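Local coordinates for acetylxylan esterase (Geobacillus stearothermophilus, PDB 5BN1), which removes acetyl groups from the xylose units of xylan and xylo-oligosaccharides, working as a ring-shaped octamer of serine esterase subunits of the GDSL family, at residues Asp76-Lys81 with Leu122-Leu127; Arg67-Arg72 with Val85-Gly90; Ala115-Leu120 with Lys159-Glu164. The protein carries 1 engineered substitution. All blocks are in the same frame, centred on the assembly; numbering follows the deposited sequence.

Interaction 1: residues Asp76-Lys81 with Leu122-Leu127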
loop_
_atom_site.group_PDB
_atom_site.type_symbol
_atom_site.label_atom_id
_atom_site.label_comp_id
_atom_site.label_asym_id
_atom_site.label_seq_id
_atom_site.Cartn_x
_atom_site.Cartn_y
_atom_site.Cartn_z
ATOM N N ASP A 76 -20.497 3.895 -25.330
ATOM C CA ASP A 76 -21.086 3.586 -24.011
ATOM C C ASP A 76 -22.568 3.499 -23.907
ATOM O O ASP A 76 -23.118 2.942 -22.931
ATOM C CB ASP A 76 -20.601 4.627 -22.925
ATOM C CG ASP A 76 -19.158 4.481 -22.582
ATOM O OD1 ASP A 76 -18.450 3.491 -23.018
ATOM O OD2 ASP A 76 -18.585 5.320 -21.840
ATOM N N VAL A 77 -23.287 3.909 -24.965
ATOM C CA VAL A 77 -24.691 3.787 -25.000
ATOM C C VAL A 77 -25.094 2.948 -26.228
ATOM O O VAL A 77 -25.607 1.864 -26.076
ATOM C CB VAL A 77 -25.431 5.121 -24.999
ATOM C CG1 VAL A 77 -26.887 5.005 -25.046
ATOM C CG2 VAL A 77 -25.026 5.936 -23.720
ATOM N N ILE A 78 -24.898 3.536 -27.405
ATOM C CA ILE A 78 -25.447 2.861 -28.629
ATOM C C ILE A 78 -24.971 1.465 -28.779
ATOM O O ILE A 78 -25.815 0.566 -28.975
ATOM C CB ILE A 78 -25.098 3.721 -29.896
ATOM C CG1 ILE A 78 -25.652 5.126 -29.800
ATOM C CG2 ILE A 78 -25.749 3.006 -31.125
ATOM C CD1 ILE A 78 -27.003 5.316 -29.429
ATOM N N ALA A 79 -23.705 1.219 -28.624
ATOM C CA ALA A 79 -23.088 -0.072 -28.869
ATOM C C ALA A 79 -23.512 -1.108 -27.798
ATOM O O ALA A 79 -23.348 -2.296 -28.026
ATOM C CB ALA A 79 -21.623 0.080 -28.956
ATOM N N GLN A 80 -24.061 -0.663 -26.657
ATOM C CA GLN A 80 -24.599 -1.556 -25.606
ATOM C C GLN A 80 -25.956 -2.089 -25.876
ATOM O O GLN A 80 -26.516 -2.895 -25.130
ATOM C CB GLN A 80 -24.637 -0.793 -24.245
ATOM C CG GLN A 80 -23.321 -0.182 -23.888
ATOM C CD GLN A 80 -22.127 -1.143 -23.794
ATOM O OE1 GLN A 80 -22.250 -2.246 -23.289
ATOM N NE2 GLN A 80 -20.972 -0.715 -24.270
ATOM N N LYS A 81 -26.580 -1.589 -26.935
ATOM C CA LYS A 81 -27.925 -1.964 -27.304
ATOM C C LYS A 81 -28.899 -2.023 -26.194
ATOM O O LYS A 81 -29.592 -3.000 -25.975
ATOM C CB LYS A 81 -27.864 -3.343 -28.002
ATOM C CG LYS A 81 -26.856 -3.415 -29.138
ATOM C CD LYS A 81 -27.253 -2.464 -30.280
ATOM C CE LYS A 81 -26.363 -2.599 -31.530
ATOM N NZ LYS A 81 -26.502 -4.022 -31.955
ATOM N N LEU A 122 -32.711 12.706 -29.309
ATOM C CA LEU A 122 -33.334 12.381 -30.611
ATOM C C LEU A 122 -32.631 11.349 -31.342
ATOM O O LEU A 122 -33.347 10.549 -32.086
ATOM C CB LEU A 122 -33.369 13.734 -31.455
ATOM C CG LEU A 122 -34.263 14.818 -31.027
ATOM C CD1 LEU A 122 -34.015 16.132 -31.846
ATOM C CD2 LEU A 122 -35.723 14.380 -31.069
ATOM N N GLU A 123 -31.332 11.218 -31.275
ATOM C CA GLU A 123 -30.547 10.184 -31.945
ATOM C C GLU A 123 -30.883 8.799 -31.330
ATOM O O GLU A 123 -30.882 7.749 -32.001
ATOM C CB GLU A 123 -29.018 10.467 -31.807
ATOM C CG GLU A 123 -28.080 9.333 -32.175
ATOM C CD GLU A 123 -26.616 9.534 -31.748
ATOM O OE1 GLU A 123 -26.204 10.667 -31.303
ATOM O OE2 GLU A 123 -25.897 8.514 -31.875
ATOM N N THR A 124 -31.038 8.801 -30.014
ATOM C CA THR A 124 -31.200 7.568 -29.295
ATOM C C THR A 124 -32.649 7.010 -29.361
ATOM O O THR A 124 -32.848 5.790 -29.422
ATOM C CB THR A 124 -30.771 7.806 -27.781
ATOM O OG1 THR A 124 -29.409 8.277 -27.844
ATOM C CG2 THR A 124 -30.863 6.470 -27.025
ATOM N N LYS A 125 -33.628 7.866 -29.344
ATOM C CA LYS A 125 -35.012 7.505 -29.221
ATOM C C LYS A 125 -35.426 6.377 -30.241
ATOM O O LYS A 125 -36.033 5.385 -29.836
ATOM C CB LYS A 125 -35.883 8.696 -29.331
ATOM C CG LYS A 125 -37.325 8.396 -29.404
ATOM C CD LYS A 125 -38.149 9.607 -29.408
ATOM C CE LYS A 125 -39.608 9.153 -29.332
ATOM N NZ LYS A 125 -40.396 10.320 -29.623
ATOM N N PRO A 126 -34.972 6.478 -31.494
ATOM C CA PRO A 126 -35.436 5.428 -32.462
ATOM C C PRO A 126 -34.827 4.068 -32.276
ATOM O O PRO A 126 -35.436 3.090 -32.798
ATOM C CB PRO A 126 -34.975 5.952 -33.858
ATOM C CG PRO A 126 -34.391 7.283 -33.646
ATOM C CD PRO A 126 -34.333 7.618 -32.174
ATOM N N LEU A 127 -33.731 3.965 -31.489
ATOM C CA LEU A 127 -32.946 2.820 -31.293
ATOM C C LEU A 127 -33.309 2.051 -30.044
ATOM O O LEU A 127 -32.725 0.963 -29.827
ATOM C CB LEU A 127 -31.469 3.157 -31.289
ATOM C CG LEU A 127 -30.985 4.076 -32.404
ATOM C CD1 LEU A 127 -29.511 4.422 -32.306
ATOM C CD2 LEU A 127 -31.292 3.417 -33.734
#

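Interaction 2: residues Arg67-Arg72 with Val85-Gly90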
loop_
_atom_site.group_PDB
_atom_site.type_symbol
_atom_site.label_atom_id
_atom_site.label_comp_id
_atom_site.label_asym_id
_atom_site.label_seq_id
_atom_site.Cartn_x
_atom_site.Cartn_y
_atom_site.Cartn_z
ATOM N N ARG A 67 -21.181 17.310 -22.622
ATOM C CA ARG A 67 -20.191 17.341 -23.668
ATOM C C ARG A 67 -19.389 16.025 -23.600
ATOM O O ARG A 67 -19.072 15.340 -24.600
ATOM C CB ARG A 67 -19.298 18.501 -23.496
ATOM C CG ARG A 67 -18.211 18.601 -24.573
ATOM C CD ARG A 67 -17.208 19.717 -24.232
ATOM N NE ARG A 67 -17.787 21.057 -24.045
ATOM C CZ ARG A 67 -17.334 22.017 -23.264
ATOM N NH1 ARG A 67 -16.270 21.786 -22.415
ATOM N NH2 ARG A 67 -17.887 23.181 -23.232
ATOM N N ASP A 68 -19.057 15.547 -22.361
ATOM C CA ASP A 68 -18.418 14.294 -22.240
ATOM C C ASP A 68 -19.311 13.128 -22.608
ATOM O O ASP A 68 -18.820 12.114 -23.159
ATOM C CB ASP A 68 -17.932 14.107 -20.792
ATOM C CG ASP A 68 -16.975 15.174 -20.376
ATOM O OD1 ASP A 68 -15.899 15.340 -21.047
ATOM O OD2 ASP A 68 -17.167 15.851 -19.333
ATOM N N LEU A 69 -20.577 13.192 -22.262
ATOM C CA LEU A 69 -21.534 12.157 -22.721
ATOM C C LEU A 69 -21.533 12.001 -24.215
ATOM O O LEU A 69 -21.418 10.926 -24.715
ATOM C CB LEU A 69 -22.925 12.406 -22.242
ATOM C CG LEU A 69 -23.201 12.443 -20.758
ATOM C CD1 LEU A 69 -24.659 12.301 -20.431
ATOM C CD2 LEU A 69 -22.478 11.387 -19.978
ATOM N N LYS A 70 -21.549 13.140 -24.890
ATOM C CA LYS A 70 -21.551 13.064 -26.374
ATOM C C LYS A 70 -20.349 12.371 -26.886
ATOM O O LYS A 70 -20.429 11.580 -27.821
ATOM C CB LYS A 70 -21.671 14.456 -26.978
ATOM C CG LYS A 70 -21.564 14.434 -28.540
ATOM C CD LYS A 70 -21.698 15.859 -28.973
ATOM C CE LYS A 70 -21.604 15.999 -30.491
ATOM N NZ LYS A 70 -21.394 17.465 -30.814
ATOM N N ALA A 71 -19.173 12.628 -26.287
ATOM C CA ALA A 71 -17.936 12.095 -26.813
ATOM C C ALA A 71 -17.881 10.578 -26.692
ATOM O O ALA A 71 -17.133 9.919 -27.447
ATOM C CB ALA A 71 -16.753 12.782 -26.129
ATOM N N ARG A 72 -18.602 9.977 -25.754
ATOM C CA ARG A 72 -18.600 8.549 -25.480
ATOM C C ARG A 72 -19.869 7.814 -25.774
ATOM O O ARG A 72 -20.050 6.653 -25.465
ATOM C CB ARG A 72 -18.114 8.215 -24.051
ATOM C CG ARG A 72 -19.023 8.674 -22.922
ATOM C CD ARG A 72 -18.257 8.635 -21.622
ATOM N NE ARG A 72 -19.064 9.050 -20.483
ATOM C CZ ARG A 72 -19.835 8.244 -19.730
ATOM N NH1 ARG A 72 -20.017 6.940 -20.035
ATOM N NH2 ARG A 72 -20.563 8.713 -18.701
ATOM N N VAL A 85 -32.749 3.854 -21.678
ATOM C CA VAL A 85 -31.612 4.694 -21.300
ATOM C C VAL A 85 -32.081 5.782 -20.380
ATOM O O VAL A 85 -32.949 6.592 -20.626
ATOM C CB VAL A 85 -30.894 5.346 -22.525
ATOM C CG1 VAL A 85 -29.703 6.236 -22.104
ATOM C CG2 VAL A 85 -30.380 4.304 -23.437
ATOM N N SER A 86 -31.463 5.820 -19.175
ATOM C CA SER A 86 -31.676 6.816 -18.131
ATOM C C SER A 86 -30.456 7.774 -18.119
ATOM O O SER A 86 -29.311 7.337 -18.103
ATOM C CB SER A 86 -31.810 6.233 -16.706
ATOM O OG SER A 86 -32.029 7.209 -15.767
ATOM N N ILE A 87 -30.768 9.052 -18.281
ATOM C CA ILE A 87 -29.757 10.115 -18.344
ATOM C C ILE A 87 -29.975 11.042 -17.169
ATOM O O ILE A 87 -31.027 11.617 -16.951
ATOM C CB ILE A 87 -29.830 10.955 -19.665
ATOM C CG1 ILE A 87 -29.817 9.964 -20.826
ATOM C CG2 ILE A 87 -28.734 11.997 -19.677
ATOM C CD1 ILE A 87 -30.282 10.684 -22.124
ATOM N N MET A 88 -28.876 11.321 -16.399
ATOM C CA MET A 88 -28.861 12.388 -15.380
ATOM C C MET A 88 -27.544 13.113 -15.522
ATOM O O MET A 88 -26.455 12.703 -15.163
ATOM C CB MET A 88 -29.020 11.914 -13.912
ATOM C CG MET A 88 -29.135 13.088 -12.981
ATOM S SD MET A 88 -29.820 12.738 -11.349
ATOM C CE MET A 88 -28.778 11.389 -10.861
ATOM N N ILE A 89 -27.684 14.308 -16.168
ATOM C CA ILE A 89 -26.510 15.130 -16.501
ATOM C C ILE A 89 -26.873 16.591 -16.414
ATOM O O ILE A 89 -28.041 17.010 -16.535
ATOM C CB ILE A 89 -25.952 14.775 -17.877
ATOM C CG1 ILE A 89 -24.472 15.162 -18.070
ATOM C CG2 ILE A 89 -26.911 15.352 -18.992
ATOM C CD1 ILE A 89 -23.519 14.216 -17.313
ATOM N N GLY A 90 -25.873 17.399 -16.053
ATOM C CA GLY A 90 -26.033 18.882 -15.864
ATOM C C GLY A 90 -25.424 19.432 -14.612
ATOM O O GLY A 90 -25.132 20.593 -14.550
#

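Interaction 3: residues Ala115-Leu120 with Lys159-Glu164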
loop_
_atom_site.group_PDB
_atom_site.type_symbol
_atom_site.label_atom_id
_atom_site.label_comp_id
_atom_site.label_asym_id
_atom_site.label_seq_id
_atom_site.Cartn_x
_atom_site.Cartn_y
_atom_site.Cartn_z
ATOM N N ALA A 115 -28.618 21.998 -26.784
ATOM C CA ALA A 115 -28.470 21.367 -28.085
ATOM C C ALA A 115 -27.903 20.036 -28.085
ATOM O O ALA A 115 -28.349 19.142 -28.821
ATOM C CB ALA A 115 -27.583 22.241 -28.922
ATOM N N THR A 116 -26.926 19.762 -27.147
ATOM C CA THR A 116 -26.293 18.486 -27.105
ATOM C C THR A 116 -27.275 17.433 -26.470
ATOM O O THR A 116 -27.401 16.350 -27.015
ATOM C CB THR A 116 -24.982 18.560 -26.288
ATOM O OG1 THR A 116 -24.090 19.549 -26.866
ATOM C CG2 THR A 116 -24.284 17.229 -26.234
ATOM N N LEU A 117 -27.941 17.793 -25.400
ATOM C CA LEU A 117 -28.824 16.841 -24.735
ATOM C C LEU A 117 -29.947 16.458 -25.713
ATOM O O LEU A 117 -30.269 15.292 -25.853
ATOM C CB LEU A 117 -29.384 17.379 -23.455
ATOM C CG LEU A 117 -30.296 16.406 -22.642
ATOM C CD1 LEU A 117 -29.598 15.089 -22.335
ATOM C CD2 LEU A 117 -30.770 17.079 -21.389
ATOM N N ARG A 118 -30.464 17.500 -26.334
ATOM C CA ARG A 118 -31.567 17.302 -27.299
ATOM C C ARG A 118 -31.102 16.371 -28.377
ATOM O O ARG A 118 -31.853 15.448 -28.778
ATOM C CB ARG A 118 -32.084 18.650 -27.828
ATOM C CG ARG A 118 -33.154 18.490 -28.916
ATOM C CD ARG A 118 -33.665 19.878 -29.183
ATOM N NE ARG A 118 -34.621 19.805 -30.278
ATOM C CZ ARG A 118 -34.247 19.825 -31.526
ATOM N NH1 ARG A 118 -33.028 19.929 -32.004
ATOM N NH2 ARG A 118 -35.247 19.779 -32.445
ATOM N N SER A 119 -29.931 16.593 -28.960
ATOM C CA SER A 119 -29.452 15.763 -29.986
ATOM C C SER A 119 -29.218 14.337 -29.595
ATOM O O SER A 119 -29.547 13.364 -30.335
ATOM C CB SER A 119 -28.148 16.294 -30.546
ATOM O OG SER A 119 -27.608 15.467 -31.535
ATOM N N LEU A 120 -28.707 14.120 -28.388
ATOM C CA LEU A 120 -28.498 12.782 -27.893
ATOM C C LEU A 120 -29.875 12.076 -27.763
ATOM O O LEU A 120 -29.937 10.871 -28.044
ATOM C CB LEU A 120 -27.763 12.809 -26.513
ATOM C CG LEU A 120 -26.307 13.171 -26.712
ATOM C CD1 LEU A 120 -25.684 13.329 -25.303
ATOM C CD2 LEU A 120 -25.429 12.270 -27.491
ATOM N N LYS A 159 -36.882 18.969 -18.748
ATOM C CA LYS A 159 -38.365 18.789 -18.614
ATOM C C LYS A 159 -38.953 19.014 -20.047
ATOM O O LYS A 159 -39.689 18.145 -20.557
ATOM C CB LYS A 159 -38.942 19.656 -17.626
ATOM C CG LYS A 159 -40.477 19.372 -17.444
ATOM C CD LYS A 159 -41.016 20.014 -16.220
ATOM C CE LYS A 159 -42.428 19.405 -15.880
ATOM N NZ LYS A 159 -42.888 20.116 -14.702
ATOM N N GLN A 160 -38.442 20.043 -20.673
ATOM C CA GLN A 160 -39.001 20.357 -22.025
ATOM C C GLN A 160 -38.536 19.433 -23.087
ATOM O O GLN A 160 -39.408 19.021 -23.964
ATOM C CB GLN A 160 -38.762 21.836 -22.250
ATOM C CG GLN A 160 -39.469 22.846 -21.332
ATOM C CD GLN A 160 -41.063 22.880 -20.836
ATOM O OE1 GLN A 160 -41.841 21.885 -20.902
ATOM N NE2 GLN A 160 -41.464 24.047 -20.161
ATOM N N ILE A 161 -37.332 18.948 -23.055
ATOM C CA ILE A 161 -36.807 17.918 -23.917
ATOM C C ILE A 161 -37.692 16.655 -23.686
ATOM O O ILE A 161 -38.054 15.926 -24.622
ATOM C CB ILE A 161 -35.320 17.664 -23.868
ATOM C CG1 ILE A 161 -34.467 18.930 -24.347
ATOM C CG2 ILE A 161 -34.948 16.468 -24.674
ATOM C CD1 ILE A 161 -33.043 18.850 -24.072
ATOM N N ALA A 162 -37.906 16.284 -22.441
ATOM C CA ALA A 162 -38.643 15.056 -22.187
ATOM C C ALA A 162 -40.103 15.166 -22.759
ATOM O O ALA A 162 -40.585 14.217 -23.319
ATOM C CB ALA A 162 -38.712 14.730 -20.708
ATOM N N GLU A 163 -40.707 16.311 -22.570
ATOM C CA GLU A 163 -42.139 16.582 -23.065
ATOM C C GLU A 163 -42.188 16.427 -24.570
ATOM O O GLU A 163 -42.992 15.628 -25.129
ATOM C CB GLU A 163 -42.555 17.934 -22.625
ATOM C CG GLU A 163 -43.390 17.784 -21.357
ATOM C CD GLU A 163 -43.523 19.049 -20.519
ATOM O OE1 GLU A 163 -43.752 18.976 -19.273
ATOM O OE2 GLU A 163 -43.414 20.131 -21.127
ATOM N N GLU A 164 -41.270 17.056 -25.216
ATOM C CA GLU A 164 -41.159 17.006 -26.688
ATOM C C GLU A 164 -40.888 15.670 -27.304
ATOM O O GLU A 164 -41.440 15.351 -28.375
ATOM C CB GLU A 164 -40.112 18.021 -27.014
ATOM C CG GLU A 164 -39.367 18.130 -28.278
ATOM C CD GLU A 164 -38.222 19.187 -28.092
ATOM O OE1 GLU A 164 -38.224 19.949 -26.991
ATOM O OE2 GLU A 164 -37.324 19.184 -29.020
#

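Interaction 1: residues Asp76-Lys81 with Leu122-Leu127
I78, near the C-terminal end of helix 66-78, reaches across to E123, T124 and L127 and carries every side-chain contact between the two segments. From its CB two branches leave. CG2 lies anti to the backbone N and comes within 4.2 Å of L127 CD1. CG1 takes the other course, beside the backbone N (chi1 -58°), and passes 4.0 Å from E123 OE2, a contact of a methylene with a carboxylate oxygen rather than a polar bond. A second bend (chi2 -48°) swings CD1 toward the facing segment, although the CB itself does not point there. This terminal methyl meets L127 CD1 at 3.9 Å and stands 4.1 Å from T124 OG1. T124 OG1 is hydrogen-bonded to the carbonyl of L120 and to NE1 of W73, so what it offers I78 is a surface and not a bond. W73, five residues before I78, touches both I78 and E123. The contact joins the C-terminal ends of helices 66-78 and 110-124: V77 packs inward on L10 and I12 of strand 8-13, and T124 on I131 of strand 130-134.

Interaction 2: residues Arg67-Arg72 with Val85-Gly90
L69 on the helix and I89 just beyond the strand point their side chains at each other and meet end to end, with I87 touching from one side. The leucine holds CG beside the backbone N and anti to the carbonyl carbon (chi1 -61°), which, with the CB directed at the strand, brings its fork to I89. CD1 does most of the touching: it lies 3.7 Å from I89 CG1, with I89 CB and CD1 hardly farther. The other methyl, CD2, approaches I89 CD1 alone, at 4.0 Å, so the end of the isoleucine is met by both prongs of the fork.

I89 adopts a less common shape. Its CG1 is roughly anti to the backbone N (chi1 -158°), which leaves CG2 between the backbone N and the carbonyl carbon, and chi2 near +74° then folds CD1 back across the leucine fork. I87, two residues earlier, has the commoner isoleucine form; its CG2 lies anti to the backbone N and brushes L69 CD1 at 4.2 Å. Neighbours complete the packing: L69 also touches I12 and N64, I87 touches I12, L133 and W73, and I89 touches V66. All three contact residues are buried, and their meeting is purely apolar.

Here helix 66-78 packs on the C-terminal end of strand 84-88, the central strand of a five-stranded parallel sheet, as in the three-layer alpha/beta fold of SGNH hydrolases. At such strand ends the active site is built: the side chain of I89 is about 6 Å from that of N92, one of two residues inferred to stabilise the transition state, the other being G63, and the carbonyl of I89 accepts a bond from the hydroxyl of Y113.

Interaction 3: residues Ala115-Leu120 with Lys159-Glu164
R118 and E164 both start with CG anti to the backbone N (chi1 175° in R118), and from there each chain runs out extended, the arginine as far as NE and the glutamate as far as its carboxylate. The two side chains cross at about a right angle, and NE donates to E164 OE2 at 3.0 Å. The bond is fairly straight, with an N-H...O angle of 158°. OE2 sits at the edge of the guanidinium, almost in its plane, and is approached nearly along its own C-O bond. The two flat groups are turned well away from coplanarity, and NH2 is 4.0 Å from OE2, so this is a single-contact salt bridge through NE and not the paired, side-on kind.

Beneath this bridge lies I161. Its CG1 stands beside the backbone N, and the nearly straight step to CD1 pushes that methyl against the facing helix. There CD1 settles between two consecutive residues: it is 3.9 Å from L117 CD2, 3.9 Å from R118 CB and 3.7 Å from the backbone N of R118. L117 meets it with the CG and CD2 of its fork.

The axes of segments 115-120 and 159-164 run the same way, 10.4 Å apart at closest and crossing at -27°. I161 touches L133 of strand 130-134 and L117 touches I87, so both helices lie against that face of the sheet.

Chemically, the contact is layered, with buried aliphatic groups next to the sheet and an ion pair between more exposed side chains. With OE2 held through NE, the bridge fixes one edge of the guanidinium and probably stabilises the charged form of E164, whose side chain lies near a bound imidazole, probably from the crystallisation liquor.

From the N terminus, the first element used is helix 66-78, and interaction 2 closes a short loop by folding it back on strand 84-88, which follows directly. Interaction 1 leaves the end of the same helix, before that loop has closed, and reaches the end of helix 110-124, so the two cross. Interaction 3 starts earlier on helix 110-124 and runs on to helix 146-165; it crosses interaction 1 but follows interaction 2 in series. Helix 110-124 is thus held between two helical neighbours. The contacts also touch: V77 and T124 pack on V85, K70 on T116, and I87 on L117, joining helices 66-78 and 110-124 with the central strand, while interaction 3 adds helix 146-165.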